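Local coordinates for protein phosphoserine phosphatase RsbX (Bacillus subtilis, PDB 3W42) that dephosphorylates the phosphoserine form of the stressosome protein RsbS and so acts as a negative regulator of sigma-B in the general stress response, at residues S28-A33 / D61-Y66; S56-D61 / Q80-K85; S91-N96 / R100-C105. All blocks are in the same frame, centred on the assembly; numbering follows the deposited sequence.

Contact 1 (S28-A33 / D61-Y66); sequences SFFMKA and DLVENY
The aromatic ring of F30 lies flat against the side chain of E64, so that the glutamate's aliphatic part, not its charge, makes most of the contact. E64 CB stands over one ring face, 3.7 Å from the F30 centroid and 17° off the ring normal, a CH-pi contact. Farther out, E64 CG comes within 3.6 Å of F30 CZ at the rim. F30 reaches out from the strand because its CG is anti to the backbone N (chi1 -177°), while the extended glutamate crosses it at about a right angle and carries its carboxylate past F30 CE1. The ring and carboxylate planes are 29° apart.

V63, one residue earlier on the helix, meets the ring obliquely through CG1, 3.9 Å from F30 CD2; it also touches A41 and I74 and forms the buried part of the contact. On the exposed side K32 bends at its third torsion, which brings CE to the edge of the F30 ring, in its plane. K32 NZ then stops 4.0 Å from E64 OE2, too far for a salt bridge, though the opposite charges probably attract weakly.

Strand 28-33 and helix 61-65 run nearly parallel, with their axes 8.3 Å apart. A helix laid along an edge strand of a five-stranded antiparallel sheet belongs here to one outer helical layer of the alpha-beta-beta-alpha sandwich of PPM phosphatases.

Contact 2 (S56-D61 / Q80-K85); sequences SAAIKD and QAMKNK
No aromatic ring enters between A58 and I59 on one side and M82 and K85 on the other; the flat group that matters is the peptide carbonyl of A81, approached in its own plane by K85 NZ. This contact joins helix 49-65 to the end of helix 71-81, two neighbours in a helical layer of the alpha-beta-beta-alpha sandwich.

Its apolar centre is the methyl of M82. With bends at chi2 and chi3 the thioether chain turns back toward helix 49-65, placing CE 3.9 Å from A58 CB and 4.0 Å from I59 CG1. I59 and M82 cross at about a right angle. I59 also packs on strand 88-96, touching A88 and A90, so M82 CE closes over a side chain already held against the sheet.

Beyond A81 the chain reverses in a type II turn from M82 to K85, closed by the bond from K85 N to M82 O; N84 takes the positive phi (70°) that such a turn needs. The lysine chain then runs back past A58 CB, CE lying 4.3 Å away, before its ammonium group gives the A81 carbonyl oxygen a hydrogen bond of 2.8 Å from NZ.

Contact 3 (S91-N96 / R100-C105); sequences SILKIN and RQFTYC
Strand 91-96 and strand 101-105 pair in antiparallel register, K94 facing T103 at the middle of the hairpin. The two bonds of that pair are alike in length: K94 N to T103 O and T103 N to K94 O are both 2.9 Å. I92 with C105 and N96 with Q101 make the flanking hydrogen-bonded pairs. Between them, L93 sits opposite Y104 and I95 opposite F102 in non-hydrogen-bonded positions, where CA-H groups also approach carbonyl oxygens.

The tight side is the face carrying L93, I95, F102 and Y104, all buried. L93 CD1 lies 3.9 Å from F102 CD1, meeting the ring obliquely, and L93 CB comes to the edge of the Y104 ring near its plane. F102 CB lies 4.1 Å from I95 CG1. Y104 extends with CG anti to its backbone N (chi1 180°), which takes its phenol diagonally to S91; S91 OG and Y104 OH lie 2.9 Å apart, within hydrogen-bonding distance, though S91 OG also has S106 OG as a partner.

The other face is looser toward the turn, where K94, T103, N96 and Q101 are only partly exposed rather than buried and a water enters. T103 OG1 lies 3.5 Å from K94 CB and shares that water with K94 O, the latter bond weak, while the K94 ammonium turns away to A67 O. N96 and Q101 bring few side-chain atoms together; R100 joins Q101 opposite N96 in a G1 beta bulge.

Strand 37-45 flanks the hairpin beyond 91-96, and strand 140-144 beyond 101-105. Helix 71-81 covers I92, K94, T103 and C105 through I74 and V71, while Y104 reaches F112 of the second sheet.

All three contacts belong to one half of the sandwich, the five-stranded sheet and the helices on its outer side. Contact 3 has the largest interface and mostly buried residues, and works within the sheet, chiefly by backbone hydrogen bonds; neither contact 1 nor contact 2 has one between its segments. Contact 1 sets helix 49-65 on an edge strand, running from buried V63 to exposed K32 and E64. Contact 2, farthest from the chain centre (about 16 Å, centre to centre), joins that helix to helix 71-81 through apolar side chains, A58 and I59 against M82. Contacts 1 and 2 share D61 and meet where S28 OG probably hydrogen bonds S56 OG; V63 touches I92 of contact 3. Contacts 2 and 3 do not touch.

Contact 1 (S28-A33 / D61-Y66)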
loop_
_atom_site.group_PDB
_atom_site.type_symbol
_atom_site.label_atom_id
_atom_site.label_comp_id
_atom_site.label_asym_id
_atom_site.label_seq_id
_atom_site.Cartn_x
_atom_site.Cartn_y
_atom_site.Cartn_z
ATOM N N SER A 28 6.261 3.657 5.876
ATOM C CA SER A 28 5.089 4.171 6.563
ATOM C C SER A 28 3.829 3.656 5.845
ATOM O O SER A 28 3.846 3.173 4.704
ATOM C CB SER A 28 5.126 5.711 6.751
ATOM O OG SER A 28 6.216 6.284 7.440
ATOM N N PHE A 29 2.699 3.772 6.560
ATOM C CA PHE A 29 1.387 3.445 6.000
ATOM C C PHE A 29 0.370 4.361 6.585
ATOM O O PHE A 29 0.529 4.932 7.644
ATOM C CB PHE A 29 1.027 2.001 6.239
ATOM C CG PHE A 29 0.876 1.694 7.761
ATOM C CD1 PHE A 29 -0.302 1.920 8.419
ATOM C CD2 PHE A 29 1.974 1.234 8.489
ATOM C CE1 PHE A 29 -0.413 1.682 9.758
ATOM C CE2 PHE A 29 1.843 1.002 9.826
ATOM C CZ PHE A 29 0.689 1.287 10.444
ATOM N N PHE A 30 -0.743 4.464 5.876
ATOM C CA PHE A 30 -1.953 5.099 6.405
ATOM C C PHE A 30 -3.161 4.297 5.919
ATOM O O PHE A 30 -3.187 3.869 4.737
ATOM C CB PHE A 30 -2.094 6.570 5.989
ATOM C CG PHE A 30 -3.303 7.184 6.622
ATOM C CD1 PHE A 30 -3.298 7.465 7.961
ATOM C CD2 PHE A 30 -4.475 7.388 5.912
ATOM C CE1 PHE A 30 -4.481 7.968 8.569
ATOM C CE2 PHE A 30 -5.595 7.870 6.497
ATOM C CZ PHE A 30 -5.625 8.159 7.810
ATOM N N MET A 31 -4.167 4.128 6.715
ATOM C CA MET A 31 -5.397 3.280 6.408
ATOM C C MET A 31 -6.557 4.038 7.069
ATOM O O MET A 31 -6.495 4.155 8.294
ATOM C CB MET A 31 -5.444 1.836 6.986
ATOM C CG MET A 31 -6.808 1.118 6.920
ATOM S SD MET A 31 -7.488 0.897 5.244
ATOM C CE MET A 31 -6.290 -0.146 4.945
ATOM N N LYS A 32 -7.629 4.370 6.379
ATOM C CA LYS A 32 -8.883 4.725 7.039
ATOM C C LYS A 32 -10.039 4.313 6.183
ATOM O O LYS A 32 -10.083 4.607 5.017
ATOM C CB LYS A 32 -8.963 6.224 7.289
ATOM C CG LYS A 32 -10.168 6.707 8.020
ATOM C CD LYS A 32 -10.304 8.248 7.799
ATOM C CE LYS A 32 -9.180 9.025 8.629
ATOM N NZ LYS A 32 -9.010 10.587 8.802
ATOM N N ALA A 33 -10.984 3.634 6.782
ATOM C CA ALA A 33 -12.216 3.239 6.190
ATOM C C ALA A 33 -13.384 3.815 6.974
ATOM O O ALA A 33 -13.342 3.851 8.199
ATOM C CB ALA A 33 -12.356 1.690 6.048
ATOM N N ASP A 61 1.162 11.463 6.518
ATOM C CA ASP A 61 0.457 12.650 6.993
ATOM C C ASP A 61 -0.401 13.318 5.890
ATOM O O ASP A 61 -1.520 13.730 6.150
ATOM C CB ASP A 61 1.473 13.679 7.507
ATOM C CG ASP A 61 0.815 14.765 8.270
ATOM O OD1 ASP A 61 0.265 14.470 9.374
ATOM O OD2 ASP A 61 0.872 15.875 7.769
ATOM N N LEU A 62 0.149 13.434 4.697
ATOM C CA LEU A 62 -0.568 14.091 3.587
ATOM C C LEU A 62 -1.739 13.221 3.133
ATOM O O LEU A 62 -2.814 13.784 2.803
ATOM C CB LEU A 62 0.365 14.349 2.442
ATOM C CG LEU A 62 1.351 15.514 2.685
ATOM C CD1 LEU A 62 2.479 15.462 1.700
ATOM C CD2 LEU A 62 0.634 16.856 2.646
ATOM N N VAL A 63 -1.589 11.920 3.123
ATOM C CA VAL A 63 -2.693 11.058 2.668
ATOM C C VAL A 63 -3.829 11.196 3.685
ATOM O O VAL A 63 -4.992 11.266 3.300
ATOM C CB VAL A 63 -2.182 9.601 2.549
ATOM C CG1 VAL A 63 -3.348 8.650 2.383
ATOM C CG2 VAL A 63 -1.228 9.497 1.365
ATOM N N GLU A 64 -3.523 11.240 4.985
ATOM C CA GLU A 64 -4.576 11.427 5.969
ATOM C C GLU A 64 -5.256 12.757 5.765
ATOM O O GLU A 64 -6.509 12.829 5.777
ATOM C CB GLU A 64 -4.000 11.372 7.376
ATOM C CG GLU A 64 -5.075 11.648 8.396
ATOM C CD GLU A 64 -4.631 11.494 9.785
ATOM O OE1 GLU A 64 -3.428 11.536 10.094
ATOM O OE2 GLU A 64 -5.506 11.310 10.662
ATOM N N ASN A 65 -4.516 13.822 5.604
ATOM C CA ASN A 65 -5.025 15.193 5.530
ATOM C C ASN A 65 -5.830 15.484 4.300
ATOM O O ASN A 65 -6.738 16.280 4.355
ATOM C CB ASN A 65 -3.869 16.213 5.633
ATOM C CG ASN A 65 -4.395 17.558 6.012
ATOM O OD1 ASN A 65 -4.352 18.433 5.216
ATOM N ND2 ASN A 65 -5.012 17.683 7.198
ATOM N N TYR A 66 -5.436 14.871 3.209
ATOM C CA TYR A 66 -5.985 15.162 1.868
ATOM C C TYR A 66 -6.730 13.984 1.304
ATOM O O TYR A 66 -6.928 13.916 0.095
ATOM C CB TYR A 66 -4.937 15.703 0.972
ATOM C CG TYR A 66 -4.438 17.078 1.439
ATOM C CD1 TYR A 66 -5.194 18.175 1.349
ATOM C CD2 TYR A 66 -3.168 17.197 2.079
ATOM C CE1 TYR A 66 -4.719 19.420 1.844
ATOM C CE2 TYR A 66 -2.716 18.402 2.567
ATOM C CZ TYR A 66 -3.483 19.524 2.438
ATOM O OH TYR A 66 -3.094 20.722 2.927
#

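Contact 2 (S56-D61 / Q80-K85)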
loop_
_atom_site.group_PDB
_atom_site.type_symbol
_atom_site.label_atom_id
_atom_site.label_comp_id
_atom_site.label_asym_id
_atom_site.label_seq_id
_atom_site.Cartn_x
_atom_site.Cartn_y
_atom_site.Cartn_z
ATOM N N SER A 56 8.783 9.013 4.280
ATOM C CA SER A 56 7.580 8.200 4.258
ATOM C C SER A 56 6.521 8.709 5.210
ATOM O O SER A 56 5.327 8.608 4.917
ATOM C CB SER A 56 7.924 6.752 4.445
ATOM O OG SER A 56 8.495 6.541 5.728
ATOM N N ALA A 57 6.917 9.255 6.344
ATOM C CA ALA A 57 5.979 9.810 7.300
ATOM C C ALA A 57 5.291 11.029 6.733
ATOM O O ALA A 57 4.115 11.257 7.066
ATOM C CB ALA A 57 6.681 10.183 8.613
ATOM N N ALA A 58 5.952 11.827 5.900
ATOM C CA ALA A 58 5.314 12.990 5.297
ATOM C C ALA A 58 4.186 12.549 4.402
ATOM O O ALA A 58 3.122 13.185 4.374
ATOM C CB ALA A 58 6.340 13.833 4.533
ATOM N N ILE A 59 4.382 11.453 3.689
ATOM C CA ILE A 59 3.389 10.822 2.869
ATOM C C ILE A 59 2.180 10.386 3.683
ATOM O O ILE A 59 1.021 10.694 3.373
ATOM C CB ILE A 59 3.993 9.772 2.000
ATOM C CG1 ILE A 59 5.010 10.534 1.025
ATOM C CG2 ILE A 59 2.919 8.983 1.277
ATOM C CD1 ILE A 59 5.736 9.609 0.069
ATOM N N LYS A 60 2.425 9.626 4.762
ATOM C CA LYS A 60 1.350 9.214 5.624
ATOM C C LYS A 60 0.527 10.389 6.131
ATOM O O LYS A 60 -0.712 10.315 6.142
ATOM C CB LYS A 60 1.977 8.455 6.826
ATOM C CG LYS A 60 1.038 8.092 7.933
ATOM C CD LYS A 60 1.838 7.640 9.138
ATOM C CE LYS A 60 2.772 8.705 9.607
ATOM N NZ LYS A 60 3.459 8.344 10.859
ATOM N N ASP A 61 1.162 11.463 6.518
ATOM C CA ASP A 61 0.457 12.650 6.993
ATOM C C ASP A 61 -0.401 13.318 5.890
ATOM O O ASP A 61 -1.520 13.730 6.150
ATOM C CB ASP A 61 1.473 13.679 7.507
ATOM C CG ASP A 61 0.815 14.765 8.270
ATOM O OD1 ASP A 61 0.265 14.470 9.374
ATOM O OD2 ASP A 61 0.872 15.875 7.769
ATOM N N GLN A 80 5.640 17.017 -3.999
ATOM C CA GLN A 80 6.173 18.346 -3.587
ATOM C C GLN A 80 6.804 18.343 -2.219
ATOM O O GLN A 80 7.821 19.012 -2.001
ATOM C CB GLN A 80 5.057 19.405 -3.646
ATOM C CG GLN A 80 4.666 19.699 -5.124
ATOM C CD GLN A 80 3.826 20.864 -5.282
ATOM O OE1 GLN A 80 4.025 21.884 -4.612
ATOM N NE2 GLN A 80 2.846 20.747 -6.175
ATOM N N ALA A 81 6.298 17.512 -1.301
ATOM C CA ALA A 81 6.881 17.391 0.033
ATOM C C ALA A 81 8.254 16.671 0.026
ATOM O O ALA A 81 8.965 16.769 0.992
ATOM C CB ALA A 81 5.937 16.624 0.931
ATOM N N MET A 82 8.588 15.987 -1.061
ATOM C CA MET A 82 9.854 15.293 -1.146
ATOM C C MET A 82 11.023 16.174 -1.537
ATOM O O MET A 82 12.179 15.781 -1.398
ATOM C CB MET A 82 9.786 14.085 -2.084
ATOM C CG MET A 82 8.780 13.042 -1.673
ATOM S SD MET A 82 9.057 12.271 -0.062
ATOM C CE MET A 82 7.912 13.218 0.972
ATOM N N LYS A 83 10.730 17.402 -2.023
ATOM C CA LYS A 83 11.815 18.334 -2.380
ATOM C C LYS A 83 12.642 18.592 -1.086
ATOM O O LYS A 83 12.069 18.794 -0.060
ATOM C CB LYS A 83 11.246 19.599 -2.945
ATOM C CG LYS A 83 12.248 20.355 -3.730
ATOM C CD LYS A 83 11.684 21.571 -4.453
ATOM C CE LYS A 83 12.693 22.549 -4.811
ATOM N NZ LYS A 83 11.968 23.775 -5.293
ATOM N N ASN A 84 13.940 18.522 -1.156
ATOM C CA ASN A 84 14.767 18.713 0.060
ATOM C C ASN A 84 14.679 17.593 1.055
ATOM O O ASN A 84 15.273 17.747 2.143
ATOM C CB ASN A 84 14.578 20.066 0.755
ATOM C CG ASN A 84 14.698 21.207 -0.214
ATOM O OD1 ASN A 84 13.776 22.081 -0.302
ATOM N ND2 ASN A 84 15.789 21.225 -1.017
ATOM N N LYS A 85 14.120 16.451 0.674
ATOM C CA LYS A 85 14.081 15.264 1.526
ATOM C C LYS A 85 14.716 14.119 0.734
ATOM O O LYS A 85 15.041 14.241 -0.462
ATOM C CB LYS A 85 12.632 14.929 1.943
ATOM C CG LYS A 85 11.933 15.877 2.819
ATOM C CD LYS A 85 10.631 15.348 3.403
ATOM C CE LYS A 85 9.897 16.313 4.327
ATOM N NZ LYS A 85 9.550 17.566 3.641
#

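Contact 3 (S91-N96 / R100-C105)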
loop_
_atom_site.group_PDB
_atom_site.type_symbol
_atom_site.label_atom_id
_atom_site.label_comp_id
_atom_site.label_asym_id
_atom_site.label_seq_id
_atom_site.Cartn_x
_atom_site.Cartn_y
_atom_site.Cartn_z
ATOM N N SER A 91 2.529 4.231 -2.966
ATOM C CA SER A 91 1.313 3.799 -3.619
ATOM C C SER A 91 0.149 4.264 -2.839
ATOM O O SER A 91 0.114 4.181 -1.597
ATOM C CB SER A 91 1.266 2.307 -3.725
ATOM O OG SER A 91 2.383 1.869 -4.521
ATOM N N ILE A 92 -0.888 4.791 -3.534
ATOM C CA ILE A 92 -2.080 5.333 -2.922
ATOM C C ILE A 92 -3.309 4.716 -3.589
ATOM O O ILE A 92 -3.420 4.677 -4.812
ATOM C CB ILE A 92 -2.164 6.854 -3.070
ATOM C CG1 ILE A 92 -0.902 7.491 -2.448
ATOM C CG2 ILE A 92 -3.373 7.421 -2.292
ATOM C CD1 ILE A 92 -0.871 9.049 -2.577
ATOM N N LEU A 93 -4.218 4.180 -2.769
ATOM C CA LEU A 93 -5.420 3.480 -3.187
ATOM C C LEU A 93 -6.622 4.119 -2.528
ATOM O O LEU A 93 -6.656 4.281 -1.303
ATOM C CB LEU A 93 -5.321 2.027 -2.772
ATOM C CG LEU A 93 -6.524 1.123 -3.033
ATOM C CD1 LEU A 93 -6.804 0.972 -4.527
ATOM C CD2 LEU A 93 -6.359 -0.233 -2.392
ATOM N N LYS A 94 -7.662 4.402 -3.298
ATOM C CA LYS A 94 -8.970 4.807 -2.785
ATOM C C LYS A 94 -10.014 3.842 -3.302
ATOM O O LYS A 94 -9.935 3.370 -4.439
ATOM C CB LYS A 94 -9.307 6.241 -3.183
ATOM C CG LYS A 94 -8.568 7.317 -2.363
ATOM C CD LYS A 94 -8.742 8.738 -2.897
ATOM C CE LYS A 94 -10.199 9.206 -2.906
ATOM N NZ LYS A 94 -10.698 9.592 -1.606
ATOM N N ILE A 95 -11.006 3.558 -2.474
ATOM C CA ILE A 95 -12.101 2.653 -2.811
ATOM C C ILE A 95 -13.407 3.304 -2.450
ATOM O O ILE A 95 -13.586 3.785 -1.347
ATOM C CB ILE A 95 -11.973 1.281 -2.155
ATOM C CG1 ILE A 95 -10.596 0.677 -2.360
ATOM C CG2 ILE A 95 -13.133 0.424 -2.622
ATOM C CD1 ILE A 95 -10.355 -0.692 -1.682
ATOM N N ASN A 96 -14.368 3.295 -3.387
ATOM C CA ASN A 96 -15.745 3.665 -3.102
ATOM C C ASN A 96 -16.586 2.365 -3.070
ATOM O O ASN A 96 -16.660 1.652 -4.073
ATOM C CB ASN A 96 -16.285 4.638 -4.193
ATOM C CG ASN A 96 -17.687 5.006 -3.841
ATOM O OD1 ASN A 96 -18.621 4.239 -4.032
ATOM N ND2 ASN A 96 -17.863 6.223 -3.218
ATOM N N ARG A 100 -18.339 -0.058 -5.901
ATOM C CA ARG A 100 -17.247 -1.051 -6.036
ATOM C C ARG A 100 -16.237 -0.547 -7.041
ATOM O O ARG A 100 -15.852 -1.255 -7.964
ATOM C CB ARG A 100 -17.726 -2.471 -6.326
ATOM C CG ARG A 100 -18.504 -3.080 -5.175
ATOM C CD ARG A 100 -18.597 -4.592 -5.306
ATOM N NE ARG A 100 -19.227 -5.273 -4.185
ATOM C CZ ARG A 100 -20.523 -5.454 -4.037
ATOM N NH1 ARG A 100 -21.371 -5.022 -5.000
ATOM N NH2 ARG A 100 -20.996 -6.055 -2.993
ATOM N N GLN A 101 -15.744 0.662 -6.826
ATOM C CA GLN A 101 -14.772 1.267 -7.733
ATOM C C GLN A 101 -13.494 1.576 -6.934
ATOM O O GLN A 101 -13.564 2.095 -5.831
ATOM C CB GLN A 101 -15.307 2.524 -8.350
ATOM C CG GLN A 101 -14.391 3.031 -9.508
ATOM C CD GLN A 101 -14.987 4.180 -10.281
ATOM O OE1 GLN A 101 -15.399 4.004 -11.471
ATOM N NE2 GLN A 101 -14.995 5.358 -9.677
ATOM N N PHE A 102 -12.336 1.300 -7.518
ATOM C CA PHE A 102 -11.104 1.752 -6.938
ATOM C C PHE A 102 -10.345 2.636 -7.865
ATOM O O PHE A 102 -10.475 2.546 -9.098
ATOM C CB PHE A 102 -10.255 0.548 -6.439
ATOM C CG PHE A 102 -9.609 -0.279 -7.498
ATOM C CD1 PHE A 102 -8.370 0.018 -7.996
ATOM C CD2 PHE A 102 -10.280 -1.390 -7.997
ATOM C CE1 PHE A 102 -7.773 -0.738 -8.902
ATOM C CE2 PHE A 102 -9.668 -2.228 -8.950
ATOM C CZ PHE A 102 -8.386 -1.886 -9.332
ATOM N N THR A 103 -9.492 3.484 -7.276
ATOM C CA THR A 103 -8.605 4.327 -8.025
ATOM C C THR A 103 -7.190 4.155 -7.364
ATOM O O THR A 103 -7.071 4.036 -6.139
ATOM C CB THR A 103 -9.014 5.752 -8.011
ATOM O OG1 THR A 103 -9.296 6.218 -6.694
ATOM C CG2 THR A 103 -10.214 6.026 -8.938
ATOM N N TYR A 104 -6.165 4.150 -8.182
ATOM C CA TYR A 104 -4.823 3.808 -7.744
ATOM C C TYR A 104 -3.800 4.596 -8.478
ATOM O O TYR A 104 -3.847 4.718 -9.721
ATOM C CB TYR A 104 -4.578 2.282 -8.002
ATOM C CG TYR A 104 -3.221 1.796 -7.605
ATOM C CD1 TYR A 104 -2.896 1.673 -6.240
ATOM C CD2 TYR A 104 -2.241 1.527 -8.546
ATOM C CE1 TYR A 104 -1.632 1.216 -5.866
ATOM C CE2 TYR A 104 -0.963 1.093 -8.158
ATOM C CZ TYR A 104 -0.686 0.942 -6.809
ATOM O OH TYR A 104 0.542 0.522 -6.369
ATOM N N CYS A 105 -2.802 5.121 -7.760
ATOM C CA CYS A 105 -1.698 5.830 -8.364
ATOM C C CYS A 105 -0.459 5.521 -7.548
ATOM O O CYS A 105 -0.496 5.519 -6.319
ATOM C CB CYS A 105 -1.956 7.297 -8.445
ATOM S SG CYS A 105 -0.779 8.277 -9.378
HETATM O O HOH W 1 -12.057 5.318 -5.911
#